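Side-chain contacts in segregation and condensation protein B (Chlorobium tepidum TLS, PDB 1T6S), which takes part in chromosome partitioning during cell division, probably as the ScpB subunit of a condensin-like complex with SMC and ScpA: residues E13-S18 and Q26-I31; E98-V103 and G133-R138. All blocks are in the same frame, centred on the assembly; numbering follows the deposited sequence.

Contact 1 (E13-S18 and Q26-I31); sequences EALIFS and QTLSQI
Leu15 and Leu28 meet where the first two helices of the N-terminal winged-helix domain, 2-18 and 25-31, pack together. The segment axes come no closer than 11.0 Å and run at 132° to each other, so side chains rather than backbones fill the interface. Leu15 touches both Leu28 and Ile31. Its CB lies 3.7 Å from Leu28 CD2, and the two leucine side chains lie alongside each other, pointing opposite ways, with Leu15 CD1 also against that methyl at 3.8 Å. In both, CG stands anti to the carbonyl carbon (chi1 -70° in Leu15, and much the same in Leu28), which keeps each branch beside its own backbone N. Farther out along the side chain, the fork of Leu15 straddles the branch methyl of Ile31: Leu15 CD1 and CD2 each sit 3.9 Å from Ile31 CG2. This methyl is anti to the backbone N of Ile31, while the longer arm through CG1 ends in CD1, which approaches Leu15 CD2 at 4.1 Å. Ile16 takes the inner side. Its CG1 reaches Leu28 CD1 at 4.2 Å, the two side chains meeting at about a right angle, so the two methyls of Leu28 are shared between neighbouring residues of helix 2-18. The Ile16 and Leu28 end is buried, with Tyr68 and Phe70 of strand 67-72 against Ile16 and Leu41 of helix 38-55 against Leu28; the Ile31 end lies at the exposed margin. Within helix 2-18, the last turn folds a polar side chain back on its own backbone: Ser18 OG donates to Ala14 O at 2.8 Å, tilted 26° from the carbonyl plane, and Ser18 N reaches the same oxygen from the opposite face.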
loop_
_atom_site.group_PDB
_atom_site.type_symbol
_atom_site.label_atom_id
_atom_site.label_comp_id
_atom_site.label_asym_id
_atom_site.label_seq_id
_atom_site.Cartn_x
_atom_site.Cartn_y
_atom_site.Cartn_z
ATOM N N GLU A 13 -9.476 31.551 6.895
ATOM C CA GLU A 13 -9.952 30.908 5.677
ATOM C C GLU A 13 -8.798 30.402 4.809
ATOM O O GLU A 13 -8.784 29.235 4.366
ATOM C CB GLU A 13 -10.798 31.873 4.854
ATOM C CG GLU A 13 -11.162 31.302 3.496
ATOM C CD GLU A 13 -12.087 32.220 2.722
ATOM O OE1 GLU A 13 -13.327 32.107 2.895
ATOM O OE2 GLU A 13 -11.566 33.064 1.958
ATOM N N ALA A 14 -7.830 31.282 4.573
ATOM C CA ALA A 14 -6.664 30.938 3.745
ATOM C C ALA A 14 -5.866 29.764 4.317
ATOM O O ALA A 14 -5.411 28.904 3.572
ATOM C CB ALA A 14 -5.758 32.159 3.602
ATOM N N LEU A 15 -5.695 29.736 5.637
ATOM C CA LEU A 15 -4.943 28.650 6.268
ATOM C C LEU A 15 -5.712 27.323 6.180
ATOM O O LEU A 15 -5.171 26.306 5.733
ATOM C CB LEU A 15 -4.621 29.011 7.731
ATOM C CG LEU A 15 -3.581 30.138 7.951
ATOM C CD1 LEU A 15 -3.577 30.598 9.401
ATOM C CD2 LEU A 15 -2.166 29.631 7.567
ATOM N N ILE A 16 -6.980 27.338 6.585
ATOM C CA ILE A 16 -7.794 26.129 6.534
ATOM C C ILE A 16 -7.936 25.651 5.088
ATOM O O ILE A 16 -7.884 24.454 4.800
ATOM C CB ILE A 16 -9.192 26.373 7.146
ATOM C CG1 ILE A 16 -9.026 26.800 8.615
ATOM C CG2 ILE A 16 -10.050 25.093 7.061
ATOM C CD1 ILE A 16 -10.314 27.188 9.310
ATOM N N PHE A 17 -8.099 26.590 4.169
ATOM C CA PHE A 17 -8.223 26.234 2.769
ATOM C C PHE A 17 -6.936 25.634 2.187
ATOM O O PHE A 17 -6.995 24.671 1.435
ATOM C CB PHE A 17 -8.604 27.463 1.967
ATOM C CG PHE A 17 -8.862 27.176 0.530
ATOM C CD1 PHE A 17 -10.156 26.957 0.079
ATOM C CD2 PHE A 17 -7.811 27.141 -0.381
ATOM C CE1 PHE A 17 -10.404 26.713 -1.270
ATOM C CE2 PHE A 17 -8.042 26.896 -1.730
ATOM C CZ PHE A 17 -9.342 26.684 -2.173
ATOM N N SER A 18 -5.783 26.205 2.529
ATOM C CA SER A 18 -4.491 25.736 2.031
ATOM C C SER A 18 -4.006 24.420 2.629
ATOM O O SER A 18 -3.212 23.704 2.013
ATOM C CB SER A 18 -3.398 26.775 2.320
ATOM O OG SER A 18 -3.638 27.998 1.661
ATOM N N GLN A 26 -4.266 25.094 17.971
ATOM C CA GLN A 26 -2.875 25.436 18.281
ATOM C C GLN A 26 -2.136 26.015 17.074
ATOM O O GLN A 26 -1.458 27.036 17.175
ATOM C CB GLN A 26 -2.114 24.201 18.794
ATOM C CG GLN A 26 -2.521 23.746 20.205
ATOM C CD GLN A 26 -3.816 22.942 20.238
ATOM O OE1 GLN A 26 -4.275 22.539 21.308
ATOM N NE2 GLN A 26 -4.399 22.700 19.079
ATOM N N THR A 27 -2.271 25.349 15.935
ATOM C CA THR A 27 -1.617 25.788 14.717
ATOM C C THR A 27 -2.172 27.119 14.211
ATOM O O THR A 27 -1.413 28.029 13.867
ATOM C CB THR A 27 -1.754 24.715 13.623
ATOM O OG1 THR A 27 -1.236 23.478 14.119
ATOM C CG2 THR A 27 -0.995 25.114 12.361
ATOM N N LEU A 28 -3.493 27.239 14.162
ATOM C CA LEU A 28 -4.101 28.484 13.706
ATOM C C LEU A 28 -3.744 29.690 14.589
ATOM O O LEU A 28 -3.556 30.794 14.073
ATOM C CB LEU A 28 -5.631 28.334 13.601
ATOM C CG LEU A 28 -6.094 27.388 12.474
ATOM C CD1 LEU A 28 -7.604 27.140 12.551
ATOM C CD2 LEU A 28 -5.708 27.984 11.112
ATOM N N SER A 29 -3.656 29.499 15.906
ATOM C CA SER A 29 -3.314 30.610 16.804
ATOM C C SER A 29 -1.829 31.005 16.666
ATOM O O SER A 29 -1.487 32.184 16.749
ATOM C CB SER A 29 -3.586 30.237 18.273
ATOM O OG SER A 29 -4.912 29.754 18.443
ATOM N N GLN A 30 -0.957 30.025 16.456
ATOM C CA GLN A 30 0.472 30.317 16.320
ATOM C C GLN A 30 0.769 31.089 15.046
ATOM O O GLN A 30 1.540 32.044 15.058
ATOM C CB GLN A 30 1.310 29.026 16.317
ATOM C CG GLN A 30 2.812 29.272 16.082
ATOM C CD GLN A 30 3.600 28.010 15.756
ATOM O OE1 GLN A 30 3.152 27.173 14.971
ATOM N NE2 GLN A 30 4.788 27.878 16.347
ATOM N N ILE A 31 0.156 30.683 13.940
ATOM C CA ILE A 31 0.425 31.352 12.669
ATOM C C ILE A 31 -0.198 32.749 12.549
ATOM O O ILE A 31 0.420 33.661 12.005
ATOM C CB ILE A 31 -0.019 30.462 11.474
ATOM C CG1 ILE A 31 0.764 29.137 11.506
ATOM C CG2 ILE A 31 0.226 31.200 10.156
ATOM C CD1 ILE A 31 0.357 28.104 10.439
#

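Contact 2 (E98-V103 and G133-R138); sequences EVLAVV and GLIEVR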
loop_
_atom_site.group_PDB
_atom_site.type_symbol
_atom_site.label_atom_id
_atom_site.label_comp_id
_atom_site.label_asym_id
_atom_site.label_seq_id
_atom_site.Cartn_x
_atom_site.Cartn_y
_atom_site.Cartn_z
ATOM N N GLU A 98 -7.277 -6.993 -2.613
ATOM C CA GLU A 98 -7.757 -8.338 -2.246
ATOM C C GLU A 98 -6.696 -9.418 -2.516
ATOM O O GLU A 98 -6.462 -10.283 -1.678
ATOM C CB GLU A 98 -9.044 -8.699 -3.017
ATOM C CG GLU A 98 -10.304 -7.984 -2.534
ATOM C CD GLU A 98 -11.585 -8.415 -3.274
ATOM O OE1 GLU A 98 -12.684 -7.953 -2.886
ATOM O OE2 GLU A 98 -11.498 -9.208 -4.244
ATOM N N VAL A 99 -6.070 -9.363 -3.687
ATOM C CA VAL A 99 -5.049 -10.344 -4.005
ATOM C C VAL A 99 -3.876 -10.160 -3.010
ATOM O O VAL A 99 -3.364 -11.132 -2.447
ATOM C CB VAL A 99 -4.564 -10.212 -5.486
ATOM C CG1 VAL A 99 -3.341 -11.106 -5.734
ATOM C CG2 VAL A 99 -5.693 -10.609 -6.437
ATOM N N LEU A 100 -3.477 -8.912 -2.770
ATOM C CA LEU A 100 -2.406 -8.616 -1.821
ATOM C C LEU A 100 -2.730 -9.202 -0.452
ATOM O O LEU A 100 -1.862 -9.736 0.240
ATOM C CB LEU A 100 -2.229 -7.108 -1.636
ATOM C CG LEU A 100 -0.789 -6.606 -1.696
ATOM C CD1 LEU A 100 -0.733 -5.151 -1.232
ATOM C CD2 LEU A 100 0.118 -7.481 -0.877
ATOM N N ALA A 101 -3.992 -9.063 -0.055
ATOM C CA ALA A 101 -4.480 -9.563 1.219
ATOM C C ALA A 101 -4.378 -11.086 1.276
ATOM O O ALA A 101 -3.982 -11.641 2.296
ATOM C CB ALA A 101 -5.949 -9.130 1.420
ATOM N N VAL A 102 -4.751 -11.752 0.181
ATOM C CA VAL A 102 -4.689 -13.211 0.101
ATOM C C VAL A 102 -3.236 -13.689 0.214
ATOM O O VAL A 102 -2.941 -14.671 0.901
ATOM C CB VAL A 102 -5.319 -13.736 -1.220
ATOM C CG1 VAL A 102 -5.164 -15.265 -1.311
ATOM C CG2 VAL A 102 -6.815 -13.373 -1.269
ATOM N N VAL A 103 -2.329 -12.983 -0.453
ATOM C CA VAL A 103 -0.905 -13.331 -0.379
ATOM C C VAL A 103 -0.377 -13.128 1.049
ATOM O O VAL A 103 0.309 -13.998 1.615
ATOM C CB VAL A 103 -0.078 -12.511 -1.374
ATOM C CG1 VAL A 103 1.431 -12.894 -1.260
ATOM C CG2 VAL A 103 -0.585 -12.793 -2.781
ATOM N N GLY A 133 6.693 -4.111 -6.741
ATOM C CA GLY A 133 7.573 -4.597 -5.695
ATOM C C GLY A 133 6.907 -4.976 -4.379
ATOM O O GLY A 133 7.589 -5.143 -3.367
ATOM N N LEU A 134 5.585 -5.136 -4.384
ATOM C CA LEU A 134 4.855 -5.499 -3.158
ATOM C C LEU A 134 4.875 -6.996 -2.844
ATOM O O LEU A 134 4.661 -7.399 -1.704
ATOM C CB LEU A 134 3.407 -5.017 -3.257
ATOM C CG LEU A 134 3.328 -3.502 -3.450
ATOM C CD1 LEU A 134 1.900 -3.071 -3.685
ATOM C CD2 LEU A 134 3.915 -2.820 -2.199
ATOM N N ILE A 135 5.077 -7.819 -3.864
ATOM C CA ILE A 135 5.171 -9.262 -3.660
ATOM C C ILE A 135 6.393 -9.732 -4.446
ATOM O O ILE A 135 6.931 -8.991 -5.271
ATOM C CB ILE A 135 3.908 -10.032 -4.179
ATOM C CG1 ILE A 135 3.701 -9.759 -5.680
ATOM C CG2 ILE A 135 2.665 -9.622 -3.353
ATOM C CD1 ILE A 135 2.554 -10.578 -6.316
ATOM N N GLU A 136 6.800 -10.968 -4.200
ATOM C CA GLU A 136 7.944 -11.552 -4.861
ATOM C C GLU A 136 7.788 -13.070 -4.838
ATOM O O GLU A 136 6.941 -13.617 -4.125
ATOM C CB GLU A 136 9.217 -11.177 -4.103
ATOM C CG GLU A 136 9.208 -11.694 -2.665
ATOM C CD GLU A 136 10.438 -11.290 -1.892
ATOM O OE1 GLU A 136 10.484 -11.571 -0.670
ATOM O OE2 GLU A 136 11.353 -10.698 -2.508
ATOM N N VAL A 137 8.626 -13.756 -5.607
ATOM C CA VAL A 137 8.585 -15.217 -5.642
ATOM C C VAL A 137 9.279 -15.781 -4.400
ATOM O O VAL A 137 10.344 -15.307 -4.019
ATOM C CB VAL A 137 9.302 -15.761 -6.906
ATOM C CG1 VAL A 137 9.442 -17.287 -6.823
ATOM C CG2 VAL A 137 8.533 -15.367 -8.148
ATOM N N ARG A 138 8.679 -16.793 -3.779
ATOM C CA ARG A 138 9.250 -17.438 -2.596
ATOM C C ARG A 138 9.751 -18.832 -2.947
ATOM O O ARG A 138 10.433 -19.472 -2.147
ATOM C CB ARG A 138 8.198 -17.595 -1.499
ATOM C CG ARG A 138 7.922 -16.365 -0.685
ATOM C CD ARG A 138 8.617 -16.436 0.678
ATOM N NE ARG A 138 7.934 -15.556 1.639
ATOM C CZ ARG A 138 7.955 -14.229 1.579
ATOM N NH1 ARG A 138 8.633 -13.614 0.614
ATOM N NH2 ARG A 138 7.275 -13.523 2.467
#
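Leu100 of helix 87-106 points its two methyls at two consecutive residues, Leu134 and Ile135, where the chain leaves helix 125-131 and enters strand 135-140 of the second winged-helix domain. Followed outward, Leu100 CB stays clear of the facing segment, and CG stands 4.9 Å from both Leu134 CD1 and Ile135 CG2. The branches then separate: CD1 meets Leu134 CD1 at 4.2 Å, the side chains at about a right angle, while CD2 meets Ile135 CG2 at 4.1 Å. Leu129 and Thr152 of the same chain also touch Leu100, and so does Leu97 of the second subunit.

One turn on, Val103 CG1 touches the same Ile135 CG2 at 4.1 Å, so a single branch methyl is met by both helix residues. Ile135 CG1 lies between its backbone N and carbonyl carbon (chi1 58°), which sets CG2 anti to the carbonyl carbon, where it meets Leu100 CD2 and Val103 CG1. Gly133, with positive phi, closes helix 125-131 in a Schellman motif and turns the chain into the strand. Beyond the apolar patch, Arg138 NH1 forms a salt bridge with Glu136 OE1, 3.0 Å, the carboxylate lying at the edge and in the plane of the guanidinium. The contact itself is all methyl against methyl at van der Waals distance or slightly more, with four buried residues. Between these two segments the fit therefore rests on methyl packing and probably on exclusion of water, with little directional demand.

From the N terminus, helix 2-18 is met almost at once by helix 25-31, so contact 1 closes a short loop of seven residues within the first winged-helix domain. The chain then runs through helix 38-55, the hairpin of strands 59-64 and 67-72, and helix 77-84 before entering helix 87-106. Contact 2 closes a longer loop of 29 residues, holding helices 111-118 and 125-131, and ties that helix to strand 135-140. The loops follow in series, neither nesting nor crossing. Their centres lie about 41 Å apart, on opposite sides of the chain's centre, and each contact belongs to its own winged-helix unit.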